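Local coordinates for basic blue protein (Cucumis sativus, PDB 2CBP), which binds a single type 1 copper ion and, as a plant phytocyanin, probably serves as an electron carrier, at residues Ile29-Val43 with Ala58-Leu70. Numbering follows the deposited sequence. Where two conformers were deposited one is given.
Sequences ILLFNYNPSMHNVVV and AKVYTSGRDQIKL. Residue 37 of segment 29-43 comes from a tag, linker or insertion. With CU (copper (II) ion), chain B.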
loop_
_atom_site.group_PDB
_atom_site.type_symbol
_atom_site.label_atom_id
_atom_site.label_comp_id
_atom_site.label_asym_id
_atom_site.label_seq_id
_atom_site.Cartn_x
_atom_site.Cartn_y
_atom_site.Cartn_z
ATOM N N ILE A 29 8.623 8.449 1.850
ATOM C CA ILE A 29 7.300 8.353 2.442
ATOM C C ILE A 29 6.217 8.150 1.378
ATOM O O ILE A 29 6.177 8.818 0.349
ATOM C CB ILE A 29 6.923 9.622 3.225
ATOM C CG1 ILE A 29 7.905 9.780 4.372
ATOM C CG2 ILE A 29 5.504 9.556 3.764
ATOM C CD1 ILE A 29 7.933 11.172 5.002
ATOM N N LEU A 30 5.334 7.194 1.696
ATOM C CA LEU A 30 4.187 6.904 0.846
ATOM C C LEU A 30 2.988 7.521 1.617
ATOM O O LEU A 30 2.859 7.248 2.817
ATOM C CB LEU A 30 3.907 5.447 0.593
ATOM C CG LEU A 30 4.967 4.634 -0.139
ATOM C CD1 LEU A 30 4.380 3.309 -0.534
ATOM C CD2 LEU A 30 5.513 5.371 -1.320
ATOM N N LEU A 31 2.251 8.317 0.901
ATOM C CA LEU A 31 1.054 8.987 1.461
ATOM C C LEU A 31 -0.193 8.373 0.822
ATOM O O LEU A 31 -0.377 8.428 -0.391
ATOM C CB LEU A 31 1.143 10.475 1.225
ATOM C CG LEU A 31 0.152 11.370 1.966
ATOM C CD1 LEU A 31 0.810 12.710 2.173
ATOM C CD2 LEU A 31 -1.162 11.501 1.243
ATOM N N PHE A 32 -1.026 7.813 1.688
ATOM C CA PHE A 32 -2.259 7.130 1.319
ATOM C C PHE A 32 -3.500 7.930 1.717
ATOM O O PHE A 32 -3.732 8.104 2.918
ATOM C CB PHE A 32 -2.326 5.750 2.021
ATOM C CG PHE A 32 -1.283 4.734 1.647
ATOM C CD1 PHE A 32 -0.023 4.754 2.219
ATOM C CD2 PHE A 32 -1.590 3.729 0.715
ATOM C CE1 PHE A 32 0.949 3.817 1.866
ATOM C CE2 PHE A 32 -0.639 2.769 0.357
ATOM C CZ PHE A 32 0.628 2.824 0.950
ATOM N N ASN A 33 -4.232 8.325 0.689
ATOM C CA ASN A 33 -5.476 9.081 0.862
ATOM C C ASN A 33 -6.692 8.219 0.494
ATOM O O ASN A 33 -6.737 7.732 -0.658
ATOM C CB ASN A 33 -5.517 10.330 -0.019
ATOM C CG ASN A 33 -4.516 11.408 0.332
ATOM O OD1 ASN A 33 -4.347 11.772 1.500
ATOM N ND2 ASN A 33 -3.896 11.919 -0.708
ATOM N N TYR A 34 -7.624 8.146 1.429
ATOM C CA TYR A 34 -8.856 7.374 1.191
ATOM C C TYR A 34 -9.883 7.601 2.285
ATOM O O TYR A 34 -9.594 8.197 3.346
ATOM C CB TYR A 34 -8.474 5.835 1.153
ATOM C CG TYR A 34 -7.830 5.481 2.457
ATOM C CD1 TYR A 34 -6.467 5.721 2.706
ATOM C CD2 TYR A 34 -8.586 4.909 3.505
ATOM C CE1 TYR A 34 -5.897 5.436 3.909
ATOM C CE2 TYR A 34 -8.004 4.622 4.721
ATOM C CZ TYR A 34 -6.652 4.877 4.936
ATOM O OH TYR A 34 -6.162 4.572 6.180
ATOM N N ASN A 35 -11.065 7.064 2.023
ATOM C CA ASN A 35 -12.202 7.091 2.968
ATOM C C ASN A 35 -12.091 5.867 3.867
ATOM O O ASN A 35 -12.390 4.786 3.353
ATOM C CB ASN A 35 -13.500 7.027 2.159
ATOM C CG ASN A 35 -14.724 7.114 3.078
ATOM O OD1 ASN A 35 -14.656 6.809 4.276
ATOM N ND2 ASN A 35 -15.837 7.552 2.496
ATOM N N PRO A 36 -11.718 6.022 5.107
ATOM C CA PRO A 36 -11.536 4.916 6.049
ATOM C C PRO A 36 -12.741 4.089 6.365
ATOM O O PRO A 36 -12.556 2.997 6.977
ATOM C CB PRO A 36 -10.883 5.526 7.302
ATOM C CG PRO A 36 -11.296 6.984 7.236
ATOM C CD PRO A 36 -11.341 7.306 5.750
ATOM N N SER A 37 -13.905 4.559 5.995
ATOM C CA SER A 37 -15.140 3.777 6.200
ATOM C C SER A 37 -15.212 2.680 5.115
ATOM O O SER A 37 -15.933 1.692 5.305
ATOM C CB SER A 37 -16.382 4.644 6.176
ATOM O OG SER A 37 -16.757 5.023 4.877
ATOM N N MET A 38 -14.439 2.872 4.041
ATOM C CA MET A 38 -14.436 1.971 2.914
ATOM C C MET A 38 -13.143 1.278 2.546
ATOM O O MET A 38 -13.177 0.383 1.687
ATOM C CB MET A 38 -14.827 2.829 1.643
ATOM C CG MET A 38 -16.101 3.592 1.916
ATOM S SD MET A 38 -16.884 4.249 0.447
ATOM C CE MET A 38 -15.481 5.058 -0.349
ATOM N N HIS A 39 -12.054 1.723 3.115
ATOM C CA HIS A 39 -10.716 1.188 2.820
ATOM C C HIS A 39 -9.758 1.331 4.005
ATOM O O HIS A 39 -10.002 2.078 4.934
ATOM C CB HIS A 39 -10.120 1.939 1.626
ATOM C CG HIS A 39 -10.845 1.929 0.323
ATOM N ND1 HIS A 39 -10.873 0.823 -0.534
ATOM C CD2 HIS A 39 -11.554 2.954 -0.261
ATOM C CE1 HIS A 39 -11.590 1.193 -1.555
ATOM N NE2 HIS A 39 -12.021 2.458 -1.443
ATOM N N ASN A 40 -8.646 0.605 3.925
ATOM C CA ASN A 40 -7.582 0.594 4.913
ATOM C C ASN A 40 -6.256 0.332 4.143
ATOM O O ASN A 40 -6.242 0.122 2.931
ATOM C CB ASN A 40 -7.755 -0.398 6.083
ATOM C CG ASN A 40 -7.881 -1.835 5.665
ATOM O OD1 ASN A 40 -7.449 -2.224 4.550
ATOM N ND2 ASN A 40 -8.504 -2.683 6.492
ATOM N N VAL A 41 -5.198 0.386 4.947
ATOM C CA VAL A 41 -3.833 0.119 4.433
ATOM C C VAL A 41 -3.281 -0.946 5.385
ATOM O O VAL A 41 -3.255 -0.722 6.621
ATOM C CB VAL A 41 -2.966 1.396 4.368
ATOM C CG1 VAL A 41 -1.537 1.094 3.920
ATOM C CG2 VAL A 41 -3.590 2.491 3.526
ATOM N N VAL A 42 -2.854 -2.059 4.827
ATOM C CA VAL A 42 -2.312 -3.169 5.611
ATOM C C VAL A 42 -0.913 -3.508 5.078
ATOM O O VAL A 42 -0.746 -3.686 3.854
ATOM C CB VAL A 42 -3.292 -4.374 5.581
ATOM C CG1 VAL A 42 -2.902 -5.521 6.499
ATOM C CG2 VAL A 42 -4.745 -3.965 5.799
ATOM N N VAL A 43 0.002 -3.589 5.998
ATOM C CA VAL A 43 1.408 -3.909 5.712
ATOM C C VAL A 43 1.612 -5.420 5.867
ATOM O O VAL A 43 1.575 -5.957 6.987
ATOM C CB VAL A 43 2.340 -3.109 6.648
ATOM C CG1 VAL A 43 3.797 -3.321 6.216
ATOM C CG2 VAL A 43 1.975 -1.653 6.701
ATOM N N ALA A 58 -0.184 -8.282 11.213
ATOM C CA ALA A 58 0.032 -7.240 10.185
ATOM C C ALA A 58 -0.513 -5.911 10.724
ATOM O O ALA A 58 -1.605 -5.870 11.317
ATOM C CB ALA A 58 -0.679 -7.703 8.924
ATOM N N LYS A 59 0.220 -4.840 10.497
ATOM C CA LYS A 59 -0.161 -3.479 10.916
ATOM C C LYS A 59 -1.233 -2.942 9.944
ATOM O O LYS A 59 -1.077 -3.029 8.744
ATOM C CB LYS A 59 0.975 -2.487 10.875
ATOM C CG LYS A 59 0.882 -1.200 11.640
ATOM C CD LYS A 59 -0.437 -0.474 11.716
ATOM C CE LYS A 59 -0.334 0.950 12.258
ATOM N NZ LYS A 59 -1.617 1.525 12.733
ATOM N N VAL A 60 -2.270 -2.396 10.558
ATOM C CA VAL A 60 -3.393 -1.800 9.840
ATOM C C VAL A 60 -3.485 -0.305 10.120
ATOM O O VAL A 60 -3.460 0.069 11.313
ATOM C CB VAL A 60 -4.698 -2.533 10.209
ATOM C CG1 VAL A 60 -5.895 -1.940 9.472
ATOM C CG2 VAL A 60 -4.584 -4.027 9.983
ATOM N N TYR A 61 -3.588 0.445 9.062
ATOM C CA TYR A 61 -3.708 1.925 9.112
ATOM C C TYR A 61 -5.124 2.279 8.696
ATOM O O TYR A 61 -5.623 1.628 7.758
ATOM C CB TYR A 61 -2.683 2.591 8.193
ATOM C CG TYR A 61 -1.257 2.425 8.670
ATOM C CD1 TYR A 61 -0.533 1.275 8.356
ATOM C CD2 TYR A 61 -0.647 3.413 9.443
ATOM C CE1 TYR A 61 0.768 1.115 8.800
ATOM C CE2 TYR A 61 0.659 3.268 9.888
ATOM C CZ TYR A 61 1.368 2.112 9.566
ATOM O OH TYR A 61 2.657 1.923 9.997
ATOM N N THR A 62 -5.725 3.249 9.378
ATOM C CA THR A 62 -7.108 3.659 9.089
ATOM C C THR A 62 -7.409 5.150 9.214
ATOM O O THR A 62 -8.594 5.574 9.299
ATOM C CB THR A 62 -8.038 2.884 10.058
ATOM O OG1 THR A 62 -7.695 3.402 11.353
ATOM C CG2 THR A 62 -7.814 1.386 10.057
ATOM N N SER A 63 -6.345 5.957 9.216
ATOM C CA SER A 63 -6.543 7.405 9.362
ATOM C C SER A 63 -7.187 8.080 8.182
ATOM O O SER A 63 -7.864 9.109 8.454
ATOM C CB SER A 63 -5.225 8.114 9.732
ATOM O OG SER A 63 -4.563 8.415 8.516
ATOM N N GLY A 64 -6.980 7.622 6.948
ATOM C CA GLY A 64 -7.566 8.292 5.768
ATOM C C GLY A 64 -6.526 9.157 5.033
ATOM O O GLY A 64 -6.709 9.590 3.902
ATOM N N ARG A 65 -5.431 9.376 5.751
ATOM C CA ARG A 65 -4.266 10.132 5.266
ATOM C C ARG A 65 -2.993 9.626 5.936
ATOM O O ARG A 65 -2.384 10.390 6.704
ATOM C CB ARG A 65 -4.380 11.653 5.536
ATOM C CG ARG A 65 -3.442 12.482 4.681
ATOM C CD ARG A 65 -3.239 13.868 5.085
ATOM N NE ARG A 65 -4.171 14.876 4.755
ATOM C CZ ARG A 65 -4.960 15.027 3.702
ATOM N NH1 ARG A 65 -4.982 14.122 2.736
ATOM N NH2 ARG A 65 -5.756 16.104 3.605
ATOM N N ASP A 66 -2.624 8.388 5.671
ATOM C CA ASP A 66 -1.452 7.779 6.286
ATOM C C ASP A 66 -0.161 8.120 5.537
ATOM O O ASP A 66 -0.125 8.121 4.322
ATOM C CB ASP A 66 -1.571 6.255 6.391
ATOM C CG ASP A 66 -2.940 5.828 6.891
ATOM O OD1 ASP A 66 -3.208 6.278 8.058
ATOM O OD2 ASP A 66 -3.644 5.121 6.208
ATOM N N GLN A 67 0.856 8.389 6.357
ATOM C CA GLN A 67 2.213 8.708 5.875
ATOM C C GLN A 67 3.116 7.564 6.353
ATOM O O GLN A 67 3.409 7.497 7.547
ATOM C CB GLN A 67 2.707 10.050 6.376
ATOM C CG GLN A 67 2.003 11.225 5.736
ATOM C CD GLN A 67 2.759 12.531 5.819
ATOM O OE1 GLN A 67 3.822 12.716 5.213
ATOM N NE2 GLN A 67 2.176 13.460 6.573
ATOM N N ILE A 68 3.473 6.697 5.433
ATOM C CA ILE A 68 4.319 5.527 5.732
ATOM C C ILE A 68 5.715 5.645 5.150
ATOM O O ILE A 68 5.983 5.786 3.969
ATOM C CB ILE A 68 3.617 4.224 5.302
ATOM C CG1 ILE A 68 2.256 4.211 5.991
ATOM C CG2 ILE A 68 4.457 3.044 5.711
ATOM C CD1 ILE A 68 1.273 3.130 5.609
ATOM N N LYS A 69 6.677 5.614 6.085
ATOM C CA LYS A 69 8.103 5.747 5.767
ATOM C C LYS A 69 8.592 4.350 5.371
ATOM O O LYS A 69 8.326 3.364 6.063
ATOM C CB LYS A 69 8.912 6.303 6.910
ATOM C CG LYS A 69 10.224 7.001 6.580
ATOM C CD LYS A 69 10.992 7.322 7.868
ATOM C CE LYS A 69 12.253 8.115 7.586
ATOM N NZ LYS A 69 13.091 7.443 6.565
ATOM N N LEU A 70 9.289 4.331 4.252
ATOM C CA LEU A 70 9.795 3.057 3.756
ATOM C C LEU A 70 11.156 2.654 4.299
ATOM O O LEU A 70 12.137 3.414 4.253
ATOM C CB LEU A 70 9.930 3.208 2.242
ATOM C CG LEU A 70 8.667 3.355 1.413
ATOM C CD1 LEU A 70 9.065 3.421 -0.042
ATOM C CD2 LEU A 70 7.694 2.225 1.659
HETATM CU CU CU B . -10.126 -0.934 -0.249
HETATM O O HOH W 1 -6.913 12.408 2.724
HETATM O O HOH W 2 3.124 -5.501 9.509
#
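The Y34 ring takes G64 over one face, its CA 3.8 Å from the ring centroid in a CH-pi contact, while D66 OD2 meets the ring's edge in plane. The Y61 ring is sandwiched: I68 CD1 sits above the centre of one face, K59 CE above the other, and V43 CG2 touches the edge at CE1. On F32, V41 CG1 covers the centre of one face and the carbonyl oxygen of D66 lies at the edge; W11 and F77 bring further rings against it.

The main polar link is Y34 with D66. With CG set between the backbone N and the carbonyl carbon (chi1 58°), the tyrosine side chain crosses that of D66 at about a right angle, ring and carboxylate planes 45° apart, and its OH gives a 2.6 Å hydrogen bond to the syn lone pair of D66 OD2. The same OH accepts a weak bond from G64 N. The other oxygen, D66 OD1, takes the hydroxyl of S63 at 2.6 Å from OG, from above the carboxylate plane, so both oxygens of this buried acid are engaged. Replacing Y34 with a phenylalanine would probably leave D66 OD2 without this donor and G64 N without its weak acceptor.

Beyond this pair the backbones pair antiparallel twice: 29-33 with 65-69, and 41-43 with 59-61. Straight bonds such as I68 N to L30 O (2.7 Å) and Y61 N to V41 O (2.7 Å) fix the register. On the inner side, I68 CD1 touches F32 CE1 of its own sheet at 3.8 Å and V41 CG1 of the facing one at 3.9 Å. The loop joining 29-33 to 41-43 carries H39, whose ND1 binds copper at 1.9 Å alongside C79, H84 and M89: the type 1 site at one end of a cupredoxin beta sandwich.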